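Local coordinates for designed helical repeat protein (Synthetic construct, PDB 5CWF) that is a de novo designed scaffold of stacked antiparallel helices, made to explore repeat-protein architectures, and binds calcium ions in the crystal, at residues M50-V61 with I76-L87. Numbering follows the deposited sequence. Where two conformers were deposited one is given.
Sequences MAKVMLALAKAV and IARAAAEIVEAL
No flat side chain stands between Leu-57 and Val-84, which meet in the buried seam of an antiparallel helical hairpin; the guanidinium of Arg-78 lies on the other side of helix 70-89, with Glu-82 CG over the centre of one face. Its ion pair with Glu-82 is long, the carboxylate oxygen sitting well out of the guanidinium plane. Glu-82 and Glu-85, both calcium ligands, also pair with Arg-33 and Arg-133.

The side chains that meet across the seam are apolar, and no hydrogen bond crosses it; the axes of 50-61 and 76-87 approach to 9.4 Å at 163°. Leu-57 and Val-84 run alongside one another, pointing opposite ways, with Leu-57 CD1 reaching Val-84 CG2 at 3.5 Å and also touching Ile-83 CG2. Met-54 turns CG beside its own backbone N (chi1 -66°) and bends again at chi2, which carries the thioether across: SD rests 3.8 Å from Val-84 CG2, and CE 3.7 Å from Leu-87 CD1. With an alanine here, Val-84 and Leu-87 would probably lose that cover and a gap would open between the helices. Leu-87 CD1 is gripped further by Met-50 SD at 3.7 Å and Val-53 CG1 at 3.8 Å, both approaching tip to tip. Helix 93-111 covers Leu-57 through Ala-103 and Leu-87 through Met-99. The backbones come closest at Val-61 and Ala-77, consistent with the small alanines there, and Val-61 CG2 packs 3.6 Å from Ala-80 CB.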
# COMPACT_ATOMS: atom_id res chain seq x y z
N MET A 50 7.66 3.52 11.28
CA MET A 50 8.05 3.28 9.89
C MET A 50 8.19 1.78 9.63
O MET A 50 7.64 1.25 8.65
CB MET A 50 9.37 3.99 9.58
CG MET A 50 9.81 3.86 8.14
SD MET A 50 8.63 4.68 7.08
CE MET A 50 9.35 6.32 7.01
N ALA A 51 8.89 1.10 10.52
CA ALA A 51 9.13 -0.33 10.37
C ALA A 51 7.80 -1.08 10.33
O ALA A 51 7.64 -2.03 9.56
CB ALA A 51 10.01 -0.84 11.50
N LYS A 52 6.85 -0.63 11.15
CA LYS A 52 5.53 -1.26 11.20
C LYS A 52 4.82 -1.18 9.85
O LYS A 52 4.30 -2.18 9.36
CB LYS A 52 4.65 -0.58 12.26
CG LYS A 52 5.03 -0.87 13.69
CD LYS A 52 4.36 0.11 14.66
CE LYS A 52 2.85 0.18 14.48
NZ LYS A 52 2.25 1.28 15.31
N VAL A 53 4.77 0.02 9.28
CA VAL A 53 4.14 0.22 7.99
C VAL A 53 4.84 -0.60 6.92
O VAL A 53 4.19 -1.26 6.11
CB VAL A 53 4.15 1.72 7.59
CG1 VAL A 53 3.55 1.94 6.19
CG2 VAL A 53 3.41 2.54 8.63
N MET A 54 6.18 -0.60 6.93
CA MET A 54 6.92 -1.30 5.89
C MET A 54 6.67 -2.81 5.96
O MET A 54 6.58 -3.46 4.91
CB MET A 54 8.42 -1.04 6.01
CG MET A 54 8.86 0.38 5.75
SD MET A 54 8.26 1.08 4.20
CE MET A 54 6.94 2.13 4.80
N LEU A 55 6.55 -3.37 7.16
CA LEU A 55 6.29 -4.80 7.28
C LEU A 55 4.93 -5.16 6.72
O LEU A 55 4.78 -6.15 5.99
CB LEU A 55 6.41 -5.26 8.73
CG LEU A 55 6.24 -6.76 9.00
CD1 LEU A 55 7.31 -7.57 8.26
CD2 LEU A 55 6.30 -7.05 10.50
N ALA A 56 3.93 -4.35 7.06
CA ALA A 56 2.59 -4.60 6.55
C ALA A 56 2.59 -4.54 5.02
O ALA A 56 2.00 -5.39 4.36
CB ALA A 56 1.59 -3.59 7.14
N LEU A 57 3.25 -3.55 4.44
CA LEU A 57 3.29 -3.41 2.98
C LEU A 57 3.99 -4.58 2.28
O LEU A 57 3.49 -5.11 1.28
CB LEU A 57 4.00 -2.12 2.58
CG LEU A 57 3.24 -0.82 2.92
CD1 LEU A 57 4.02 0.40 2.47
CD2 LEU A 57 1.85 -0.85 2.24
N ALA A 58 5.13 -4.99 2.83
CA ALA A 58 5.88 -6.10 2.30
C ALA A 58 5.02 -7.36 2.30
O ALA A 58 4.96 -8.06 1.29
CB ALA A 58 7.15 -6.31 3.12
N LYS A 59 4.33 -7.63 3.40
CA LYS A 59 3.43 -8.79 3.44
C LYS A 59 2.28 -8.68 2.46
O LYS A 59 1.84 -9.70 1.91
CB LYS A 59 2.84 -8.99 4.83
CG LYS A 59 3.81 -9.44 5.89
CD LYS A 59 3.12 -9.38 7.23
CE LYS A 59 3.96 -9.93 8.36
NZ LYS A 59 3.22 -9.72 9.64
N ALA A 60 1.79 -7.47 2.25
CA ALA A 60 0.64 -7.29 1.35
C ALA A 60 1.03 -7.61 -0.08
O ALA A 60 0.28 -8.26 -0.81
CB ALA A 60 0.11 -5.90 1.44
N VAL A 61 2.21 -7.16 -0.48
CA VAL A 61 2.68 -7.41 -1.84
C VAL A 61 2.88 -8.91 -2.05
O VAL A 61 2.48 -9.47 -3.07
CB VAL A 61 4.01 -6.64 -2.11
CG1 VAL A 61 4.62 -6.99 -3.48
CG2 VAL A 61 3.75 -5.16 -2.05
N ILE A 76 -1.66 -3.67 -6.32
CA ILE A 76 -1.27 -3.69 -4.92
C ILE A 76 0.20 -3.31 -4.80
O ILE A 76 0.57 -2.52 -3.94
CB ILE A 76 -1.57 -5.06 -4.26
CG1 ILE A 76 -3.08 -5.19 -4.05
CG2 ILE A 76 -0.89 -5.18 -2.91
CD1 ILE A 76 -3.54 -6.62 -3.75
N ALA A 77 1.05 -3.87 -5.67
CA ALA A 77 2.47 -3.53 -5.64
C ALA A 77 2.66 -2.03 -5.91
O ALA A 77 3.46 -1.34 -5.23
CB ALA A 77 3.25 -4.36 -6.65
N ARG A 78 1.91 -1.49 -6.86
CA ARG A 78 2.03 -0.05 -7.13
C ARG A 78 1.58 0.77 -5.93
O ARG A 78 2.23 1.78 -5.58
CB ARG A 78 1.23 0.38 -8.36
CG ARG A 78 1.29 1.91 -8.54
CD ARG A 78 0.58 2.45 -9.77
NE ARG A 78 0.48 3.90 -9.65
CZ ARG A 78 1.45 4.77 -9.92
NH1 ARG A 78 2.62 4.37 -10.40
NH2 ARG A 78 1.22 6.07 -9.72
N ALA A 79 0.47 0.38 -5.33
CA ALA A 79 -0.05 1.11 -4.17
C ALA A 79 0.98 1.10 -3.07
O ALA A 79 1.21 2.13 -2.43
CB ALA A 79 -1.33 0.53 -3.68
N ALA A 80 1.60 -0.06 -2.85
CA ALA A 80 2.62 -0.17 -1.81
C ALA A 80 3.79 0.77 -2.09
O ALA A 80 4.21 1.51 -1.20
CB ALA A 80 3.11 -1.60 -1.70
N ALA A 81 4.31 0.75 -3.31
CA ALA A 81 5.45 1.59 -3.67
C ALA A 81 5.10 3.08 -3.52
O ALA A 81 5.92 3.87 -3.04
CB ALA A 81 5.93 1.29 -5.08
N GLU A 82 3.88 3.47 -3.90
CA GLU A 82 3.51 4.88 -3.81
C GLU A 82 3.30 5.30 -2.34
O GLU A 82 3.58 6.45 -1.98
CB GLU A 82 2.26 5.15 -4.64
CG GLU A 82 2.49 4.97 -6.16
CD GLU A 82 3.58 5.87 -6.76
OE1 GLU A 82 3.52 7.11 -6.56
OE2 GLU A 82 4.52 5.34 -7.40
N ILE A 83 2.81 4.38 -1.51
CA ILE A 83 2.69 4.64 -0.07
C ILE A 83 4.06 4.91 0.52
O ILE A 83 4.25 5.84 1.32
CB ILE A 83 2.02 3.44 0.65
CG1 ILE A 83 0.53 3.38 0.36
CG2 ILE A 83 2.21 3.52 2.15
CD1 ILE A 83 -0.14 2.07 0.78
N VAL A 84 5.05 4.09 0.14
CA VAL A 84 6.40 4.29 0.65
C VAL A 84 6.96 5.61 0.14
O VAL A 84 7.59 6.33 0.91
CB VAL A 84 7.35 3.13 0.29
CG1 VAL A 84 8.73 3.35 0.94
CG2 VAL A 84 6.80 1.82 0.81
N GLU A 85 6.76 5.93 -1.14
CA GLU A 85 7.24 7.21 -1.68
C GLU A 85 6.67 8.41 -0.89
O GLU A 85 7.39 9.38 -0.61
CB GLU A 85 6.89 7.34 -3.16
CG GLU A 85 7.78 6.50 -4.07
CD GLU A 85 7.48 6.68 -5.55
OE1 GLU A 85 6.62 7.52 -5.91
OE2 GLU A 85 8.13 5.99 -6.37
N ALA A 86 5.39 8.34 -0.55
CA ALA A 86 4.72 9.40 0.20
C ALA A 86 5.30 9.54 1.61
O ALA A 86 5.49 10.66 2.12
CB ALA A 86 3.23 9.13 0.28
N LEU A 87 5.58 8.40 2.23
CA LEU A 87 6.15 8.43 3.56
C LEU A 87 7.57 8.94 3.57
O LEU A 87 8.02 9.57 4.53
CB LEU A 87 6.12 7.04 4.19
CG LEU A 87 4.99 6.69 5.13
CD1 LEU A 87 5.24 5.30 5.69
CD2 LEU A 87 4.83 7.69 6.29